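Local coordinates for transcription termination factor NusA (Planctomyces limnophilus, PDB 4MTN), which probably takes part in both termination and antitermination of transcription, binding the RNA polymerase core enzyme and nascent RNA, at residues E192-L200 against V210-P221; V258-D269 against V281-A291. One frame throughout, in Å; residues are numbered along the deposited sequence.

How the interactions relate
The two contacts lie in successive modules whose order of helices and strands is that of type II KH domains, in which a helix leads into a hairpin of two strands, followed by two helices and a third strand. Following the chain, interaction 1 comes first: it zips strand 195-203 to strand 207-214, closing a hairpin over nine intervening residues, and its second segment runs on into helix 221-226. Interaction 2 then joins the end of helix 254-261 and the loop after it to the end of strand 278-282 and helix 285-292, enclosing eleven residues, most of them in the hairpin of strands 269-273 and 278-282. The two closures neither nest nor cross but follow in series. The centres of interactions 1 and 2 are about 24 Å apart.

Interaction 1: E192-L200 against V210-P221; sequences ERIIEIRSL and VAVSCADSNIDP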
# COMPACT_ATOMS: atom_id res chain seq x y z
N GLU A 192 -0.65 19.20 15.17
CA GLU A 192 -1.25 19.61 16.43
C GLU A 192 -2.64 19.00 16.57
O GLU A 192 -3.37 19.31 17.51
CB GLU A 192 -1.32 21.13 16.55
CG GLU A 192 0.04 21.82 16.71
CD GLU A 192 0.63 21.65 18.09
OE1 GLU A 192 -0.08 21.16 19.00
OE2 GLU A 192 1.81 22.02 18.28
N ARG A 193 -3.00 18.16 15.60
CA ARG A 193 -4.22 17.35 15.62
C ARG A 193 -5.50 18.15 15.39
O ARG A 193 -6.59 17.58 15.34
CB ARG A 193 -4.33 16.57 16.94
CG ARG A 193 -3.17 15.62 17.19
CD ARG A 193 -3.41 14.77 18.43
NE ARG A 193 -4.69 14.07 18.35
CZ ARG A 193 -4.87 12.91 17.72
NH1 ARG A 193 -3.86 12.33 17.11
NH2 ARG A 193 -6.07 12.35 17.70
N ILE A 194 -5.37 19.47 15.25
CA ILE A 194 -6.52 20.33 14.98
C ILE A 194 -7.22 19.92 13.68
O ILE A 194 -8.45 19.79 13.64
CB ILE A 194 -6.11 21.81 14.88
CG1 ILE A 194 -5.46 22.27 16.19
CG2 ILE A 194 -7.31 22.68 14.55
CD1 ILE A 194 -5.10 23.74 16.21
N ILE A 195 -6.44 19.71 12.63
CA ILE A 195 -6.96 19.25 11.35
C ILE A 195 -6.58 17.79 11.12
O ILE A 195 -5.44 17.40 11.36
CB ILE A 195 -6.44 20.10 10.17
CG1 ILE A 195 -6.79 21.58 10.38
CG2 ILE A 195 -7.01 19.61 8.85
CD1 ILE A 195 -8.27 21.84 10.48
N GLU A 196 -7.54 16.98 10.68
CA GLU A 196 -7.29 15.56 10.43
C GLU A 196 -7.37 15.21 8.95
O GLU A 196 -8.19 15.76 8.22
CB GLU A 196 -8.27 14.70 11.22
CG GLU A 196 -8.13 14.82 12.73
CD GLU A 196 -9.14 13.98 13.48
OE1 GLU A 196 -9.95 13.29 12.82
OE2 GLU A 196 -9.14 14.00 14.73
N ILE A 197 -6.51 14.30 8.51
CA ILE A 197 -6.55 13.82 7.14
C ILE A 197 -7.40 12.56 7.06
O ILE A 197 -7.01 11.50 7.56
CB ILE A 197 -5.14 13.52 6.59
CG1 ILE A 197 -4.26 14.77 6.69
CG2 ILE A 197 -5.22 13.03 5.16
CD1 ILE A 197 -2.81 14.51 6.35
N ARG A 198 -8.58 12.68 6.46
CA ARG A 198 -9.53 11.57 6.40
C ARG A 198 -9.25 10.58 5.28
O ARG A 198 -9.32 9.36 5.49
CB ARG A 198 -10.95 12.13 6.26
CG ARG A 198 -11.33 13.10 7.36
CD ARG A 198 -11.28 12.44 8.72
NE ARG A 198 -12.28 11.39 8.85
CZ ARG A 198 -13.55 11.60 9.18
NH1 ARG A 198 -13.97 12.83 9.43
NH2 ARG A 198 -14.39 10.58 9.27
N SER A 199 -8.93 11.09 4.10
CA SER A 199 -8.76 10.23 2.93
C SER A 199 -7.69 10.77 1.98
O SER A 199 -7.49 11.98 1.88
CB SER A 199 -10.09 10.09 2.18
OG SER A 199 -9.96 9.22 1.06
N LEU A 200 -7.01 9.86 1.29
CA LEU A 200 -5.93 10.24 0.40
C LEU A 200 -5.91 9.39 -0.87
O LEU A 200 -6.09 8.17 -0.82
CB LEU A 200 -4.59 10.11 1.12
CG LEU A 200 -3.54 11.18 0.78
CD1 LEU A 200 -3.89 12.46 1.50
CD2 LEU A 200 -2.16 10.71 1.17
N VAL A 210 -6.39 15.31 -1.41
CA VAL A 210 -6.42 15.20 0.04
C VAL A 210 -7.74 15.68 0.63
O VAL A 210 -8.13 16.83 0.44
CB VAL A 210 -5.28 16.01 0.69
CG1 VAL A 210 -5.22 15.73 2.19
CG2 VAL A 210 -3.95 15.70 0.03
N ALA A 211 -8.42 14.80 1.35
CA ALA A 211 -9.67 15.16 2.02
C ALA A 211 -9.44 15.35 3.51
O ALA A 211 -9.01 14.42 4.20
CB ALA A 211 -10.73 14.10 1.77
N VAL A 212 -9.73 16.54 4.01
CA VAL A 212 -9.47 16.88 5.41
C VAL A 212 -10.74 17.31 6.15
O VAL A 212 -11.74 17.67 5.53
CB VAL A 212 -8.43 18.02 5.52
CG1 VAL A 212 -7.09 17.58 4.93
CG2 VAL A 212 -8.93 19.27 4.83
N SER A 213 -10.69 17.25 7.47
CA SER A 213 -11.83 17.64 8.30
C SER A 213 -11.37 18.18 9.65
O SER A 213 -10.22 17.99 10.05
CB SER A 213 -12.77 16.46 8.51
OG SER A 213 -12.22 15.52 9.41
N CYS A 214 -12.28 18.87 10.34
CA CYS A 214 -11.99 19.40 11.66
C CYS A 214 -13.14 19.14 12.63
O CYS A 214 -14.31 19.16 12.23
CB CYS A 214 -11.72 20.91 11.59
SG CYS A 214 -11.29 21.66 13.17
N ALA A 215 -12.80 18.88 13.89
CA ALA A 215 -13.80 18.62 14.92
C ALA A 215 -14.70 19.84 15.13
O ALA A 215 -15.91 19.71 15.31
CB ALA A 215 -13.13 18.22 16.22
N ASP A 216 -14.09 21.02 15.12
CA ASP A 216 -14.82 22.26 15.23
C ASP A 216 -15.56 22.54 13.92
O ASP A 216 -14.96 22.56 12.85
CB ASP A 216 -13.88 23.42 15.57
CG ASP A 216 -14.60 24.64 16.09
OD1 ASP A 216 -15.79 24.83 15.76
OD2 ASP A 216 -13.98 25.42 16.84
N SER A 217 -16.87 22.74 14.01
CA SER A 217 -17.70 22.95 12.83
C SER A 217 -17.54 24.36 12.27
O SER A 217 -17.79 24.60 11.09
CB SER A 217 -19.17 22.68 13.16
OG SER A 217 -19.61 23.47 14.25
N ASN A 218 -17.12 25.29 13.13
CA ASN A 218 -16.93 26.68 12.72
C ASN A 218 -15.57 26.92 12.09
O ASN A 218 -15.26 28.02 11.65
CB ASN A 218 -17.13 27.61 13.92
CG ASN A 218 -18.53 27.53 14.50
OD1 ASN A 218 -18.70 27.21 15.68
ND2 ASN A 218 -19.53 27.81 13.68
N ILE A 219 -14.75 25.87 12.05
CA ILE A 219 -13.42 25.96 11.46
C ILE A 219 -13.39 25.34 10.06
O ILE A 219 -13.86 24.22 9.86
CB ILE A 219 -12.36 25.27 12.35
CG1 ILE A 219 -12.17 26.04 13.65
CG2 ILE A 219 -11.04 25.12 11.61
CD1 ILE A 219 -11.07 25.50 14.53
N ASP A 220 -12.83 26.07 9.11
CA ASP A 220 -12.68 25.58 7.74
C ASP A 220 -11.38 24.80 7.62
O ASP A 220 -10.29 25.37 7.66
CB ASP A 220 -12.71 26.75 6.75
CG ASP A 220 -12.34 26.33 5.34
OD1 ASP A 220 -12.68 25.20 4.94
OD2 ASP A 220 -11.71 27.14 4.64
N PRO A 221 -11.49 23.47 7.45
CA PRO A 221 -10.33 22.57 7.45
C PRO A 221 -9.41 22.79 6.25
O PRO A 221 -8.19 22.69 6.39
CB PRO A 221 -10.96 21.18 7.41
CG PRO A 221 -12.29 21.38 6.78
CD PRO A 221 -12.75 22.74 7.22
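The guanidinium of R198 meets S213 OG with its edge, and W250 and D252 also touch this side chain. R198 NH1 donates to S213 OG over 3.2 Å, almost straight at 170°, with the oxygen in the guanidinium plane. The arginine chain, bent at chi2 and chi3 (-61° and -65°), curls back over the serine, bringing R198 CD to 3.3 Å from S213 OG. Replacing S213 with an alanine would probably leave NH1 without this acceptor and the guanidinium freer to turn.

Beneath this, the backbones form an antiparallel ladder. E196 and S213 are a hydrogen-bonded pair, linked in both directions. After the I197-V212 pair the register slips in a classic beta bulge: R198 and S199 both face A211, whose O accepts from R198 N at 2.9 Å and, weakly, from S199 N. A211 N returns a bond to S199 O, while S199 OG is held by L305 O.

The opposite face, carrying I195, I197, L200, V210 and V212, is apolar. L200 CD1 lies 3.6 Å from V210 CG2, the two side chains side by side and pointing the same way. At the other end, I195 CD1 reaches C214 CB at 3.7 Å and also touches P221, where helix 221-226 begins.

The hairpin of this KH module thus has two unlike sides: an apolar one against helices 176-186 and 221-226, and a polar one where a serine oxygen accepts an arginine N-H, which would probably restrain the turning of the guanidinium.

Interaction 2: V258-D269 against V281-A291; sequences VPNAMQPSEVED and VLVRDDQLSLA
R284 reaches across to E268 and E266. Its CG lies between the backbone N and the carbonyl carbon (chi1 48°), and the chain then runs extended to NE. R284 CB passes E268 OE2 at 3.9 Å, CG lies 3.4 Å from it, and CD comes within 3.3 Å of the same oxygen. R284 NE is 3.7 Å from E268 OE2, a long salt bridge by charge alone, the oxygen lying well out of the guanidinium plane; D286 OD1, from R284's own segment, also pairs with NE by charge alone. At the tip, R284 CZ comes to 3.5 Å from E266 OE1 and NH2 forms a salt bridge with it, the carboxylate and guanidinium planes only 20° apart.

Hydrogen bonds from backbone N-H groups run beside this network. E268 N donates to L282 O at 3.0 Å and L282 N to D269 O, where strand 269-273 begins and strand 278-282 ends. R284 N gives a weak bond to E268 OE1. From helix 285-292, Q287 OE1 accepts from E266 N at 2.8 Å, the donor standing 50° out of the amide carbonyl plane.

Farther in, apolar side chains carry most of the contact. V267 CG1 meets V281 CG1 at 3.7 Å, the side chains crossing at about a right angle, while V258 touches V281 from helix 254-261. The selenomethionine M262 puts CE against A291 CB, and S265 packs CB and OG on the same alanine. P264, which follows a cis peptide bond, packs its ring on L290 CD2.

The one positive charge of R284, set among the carboxylates of E266, E268 and D286, would probably offset much of their mutual repulsion and ties the loop before strand 269-273 to the turn leading into helix 285-292 in this second KH module.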
# COMPACT_ATOMS: atom_id res chain seq x y z
N VAL A 258 -18.41 13.84 -2.86
CA VAL A 258 -18.14 13.52 -4.26
C VAL A 258 -17.99 14.76 -5.15
O VAL A 258 -17.04 14.84 -5.92
CB VAL A 258 -19.23 12.58 -4.85
CG1 VAL A 258 -19.08 12.46 -6.36
CG2 VAL A 258 -19.17 11.21 -4.19
N PRO A 259 -18.92 15.74 -5.05
CA PRO A 259 -18.67 16.96 -5.82
C PRO A 259 -17.37 17.66 -5.42
O PRO A 259 -16.71 18.26 -6.26
CB PRO A 259 -19.87 17.84 -5.50
CG PRO A 259 -20.95 16.88 -5.17
CD PRO A 259 -20.27 15.76 -4.45
N ASN A 260 -17.01 17.57 -4.14
CA ASN A 260 -15.76 18.14 -3.65
C ASN A 260 -14.54 17.46 -4.26
O ASN A 260 -13.55 18.12 -4.58
CB ASN A 260 -15.69 18.04 -2.12
CG ASN A 260 -16.65 18.98 -1.42
OD1 ASN A 260 -17.45 19.66 -2.07
ND2 ASN A 260 -16.57 19.03 -0.10
N ALA A 261 -14.63 16.15 -4.43
CA ALA A 261 -13.53 15.37 -4.99
C ALA A 261 -13.47 15.51 -6.51
O ALA A 261 -12.44 15.24 -7.13
CB ALA A 261 -13.67 13.91 -4.60
N MSE A 262 -14.58 15.94 -7.10
CA MSE A 262 -14.67 16.08 -8.55
C MSE A 262 -14.17 17.45 -9.02
O MSE A 262 -14.18 17.74 -10.22
CB MSE A 262 -16.11 15.86 -9.03
CG MSE A 262 -16.55 14.41 -9.02
SE MSE A 262 -15.45 13.29 -10.17
CE MSE A 262 -15.79 14.18 -11.87
N GLN A 263 -13.74 18.28 -8.08
CA GLN A 263 -13.17 19.58 -8.40
C GLN A 263 -11.94 19.41 -9.29
O GLN A 263 -11.25 18.39 -9.20
CB GLN A 263 -12.82 20.34 -7.12
CG GLN A 263 -14.02 20.82 -6.32
CD GLN A 263 -14.80 21.91 -7.02
OE1 GLN A 263 -14.26 22.66 -7.83
NE2 GLN A 263 -16.09 22.01 -6.71
N PRO A 264 -11.64 20.41 -10.14
CA PRO A 264 -12.29 21.71 -10.35
C PRO A 264 -13.67 21.65 -11.00
O PRO A 264 -14.41 22.63 -10.93
CB PRO A 264 -11.31 22.46 -11.27
CG PRO A 264 -10.03 21.69 -11.19
CD PRO A 264 -10.43 20.27 -10.98
N SER A 265 -14.00 20.53 -11.64
CA SER A 265 -15.26 20.41 -12.38
C SER A 265 -16.48 20.57 -11.48
O SER A 265 -16.46 20.22 -10.30
CB SER A 265 -15.33 19.07 -13.11
OG SER A 265 -15.43 18.00 -12.19
N GLU A 266 -17.56 21.11 -12.06
CA GLU A 266 -18.81 21.29 -11.33
C GLU A 266 -19.77 20.14 -11.62
O GLU A 266 -19.84 19.64 -12.74
CB GLU A 266 -19.46 22.62 -11.71
CG GLU A 266 -18.62 23.84 -11.36
CD GLU A 266 -19.31 25.15 -11.69
OE1 GLU A 266 -20.40 25.11 -12.30
OE2 GLU A 266 -18.77 26.22 -11.34
N VAL A 267 -20.51 19.72 -10.59
CA VAL A 267 -21.38 18.56 -10.70
C VAL A 267 -22.86 18.93 -10.54
O VAL A 267 -23.23 19.65 -9.62
CB VAL A 267 -21.02 17.49 -9.64
CG1 VAL A 267 -22.04 16.37 -9.63
CG2 VAL A 267 -19.62 16.95 -9.90
N GLU A 268 -23.69 18.44 -11.46
CA GLU A 268 -25.13 18.67 -11.39
C GLU A 268 -25.81 17.71 -10.43
O GLU A 268 -26.32 18.11 -9.39
CB GLU A 268 -25.75 18.56 -12.79
CG GLU A 268 -25.60 19.80 -13.65
CD GLU A 268 -24.17 20.07 -14.07
OE1 GLU A 268 -23.36 19.12 -14.06
OE2 GLU A 268 -23.86 21.23 -14.42
N ASP A 269 -25.81 16.42 -10.78
CA ASP A 269 -26.46 15.41 -9.96
C ASP A 269 -25.49 14.32 -9.50
O ASP A 269 -24.55 13.97 -10.22
CB ASP A 269 -27.62 14.76 -10.71
CG ASP A 269 -28.86 15.64 -10.74
OD1 ASP A 269 -29.07 16.40 -9.78
OD2 ASP A 269 -29.61 15.57 -11.74
N VAL A 281 -22.24 10.27 -11.67
CA VAL A 281 -22.10 11.72 -11.63
C VAL A 281 -22.51 12.37 -12.95
O VAL A 281 -21.93 12.07 -14.00
CB VAL A 281 -20.66 12.14 -11.28
CG1 VAL A 281 -20.47 13.63 -11.49
CG2 VAL A 281 -20.33 11.75 -9.85
N LEU A 282 -23.51 13.24 -12.89
CA LEU A 282 -23.99 13.94 -14.08
C LEU A 282 -23.29 15.28 -14.26
O LEU A 282 -23.27 16.12 -13.36
CB LEU A 282 -25.51 14.14 -14.00
CG LEU A 282 -26.33 12.86 -14.10
CD1 LEU A 282 -27.81 13.15 -13.99
CD2 LEU A 282 -26.02 12.14 -15.41
N VAL A 283 -22.72 15.48 -15.45
CA VAL A 283 -21.90 16.65 -15.73
C VAL A 283 -22.22 17.23 -17.11
O VAL A 283 -22.33 16.49 -18.09
CB VAL A 283 -20.40 16.30 -15.64
CG1 VAL A 283 -19.55 17.32 -16.36
CG2 VAL A 283 -19.97 16.18 -14.18
N ARG A 284 -22.36 18.55 -17.18
CA ARG A 284 -22.67 19.23 -18.44
C ARG A 284 -21.52 19.10 -19.43
O ARG A 284 -20.38 18.84 -19.05
CB ARG A 284 -23.00 20.70 -18.18
CG ARG A 284 -22.00 21.40 -17.28
CD ARG A 284 -22.42 22.83 -16.98
NE ARG A 284 -21.50 23.50 -16.07
CZ ARG A 284 -21.67 24.72 -15.59
NH1 ARG A 284 -22.74 25.43 -15.93
NH2 ARG A 284 -20.77 25.24 -14.76
N ASP A 285 -21.83 19.30 -20.71
CA ASP A 285 -20.89 19.05 -21.80
C ASP A 285 -19.55 19.78 -21.67
O ASP A 285 -18.49 19.18 -21.87
CB ASP A 285 -21.53 19.42 -23.14
CG ASP A 285 -22.84 18.69 -23.38
OD1 ASP A 285 -22.79 17.54 -23.86
OD2 ASP A 285 -23.91 19.26 -23.09
N ASP A 286 -19.60 21.06 -21.35
CA ASP A 286 -18.38 21.86 -21.26
C ASP A 286 -17.50 21.45 -20.09
O ASP A 286 -16.29 21.68 -20.09
CB ASP A 286 -18.72 23.35 -21.17
CG ASP A 286 -19.81 23.65 -20.15
OD1 ASP A 286 -19.86 22.95 -19.11
OD2 ASP A 286 -20.61 24.57 -20.38
N GLN A 287 -18.11 20.84 -19.08
CA GLN A 287 -17.37 20.39 -17.90
C GLN A 287 -16.97 18.92 -17.99
O GLN A 287 -16.32 18.40 -17.09
CB GLN A 287 -18.21 20.62 -16.64
CG GLN A 287 -18.34 22.07 -16.21
CD GLN A 287 -17.14 22.56 -15.42
OE1 GLN A 287 -17.25 22.86 -14.23
NE2 GLN A 287 -16.00 22.67 -16.08
N LEU A 288 -17.36 18.27 -19.08
CA LEU A 288 -17.13 16.83 -19.24
C LEU A 288 -15.65 16.47 -19.33
O LEU A 288 -15.20 15.51 -18.71
CB LEU A 288 -17.86 16.32 -20.49
CG LEU A 288 -17.71 14.83 -20.81
CD1 LEU A 288 -18.28 13.97 -19.69
CD2 LEU A 288 -18.38 14.50 -22.14
N SER A 289 -14.90 17.25 -20.11
CA SER A 289 -13.47 16.99 -20.30
C SER A 289 -12.68 17.25 -19.02
O SER A 289 -11.74 16.52 -18.71
CB SER A 289 -12.92 17.85 -21.44
OG SER A 289 -11.52 17.68 -21.58
N LEU A 290 -13.06 18.29 -18.30
CA LEU A 290 -12.37 18.66 -17.07
C LEU A 290 -12.65 17.64 -15.97
O LEU A 290 -11.79 17.35 -15.14
CB LEU A 290 -12.78 20.07 -16.63
CG LEU A 290 -11.81 20.88 -15.77
CD1 LEU A 290 -12.06 22.37 -15.95
CD2 LEU A 290 -11.92 20.50 -14.31
N ALA A 291 -13.87 17.11 -15.97
CA ALA A 291 -14.28 16.12 -14.98
C ALA A 291 -13.44 14.86 -15.09
O ALA A 291 -12.96 14.34 -14.08
CB ALA A 291 -15.76 15.79 -15.15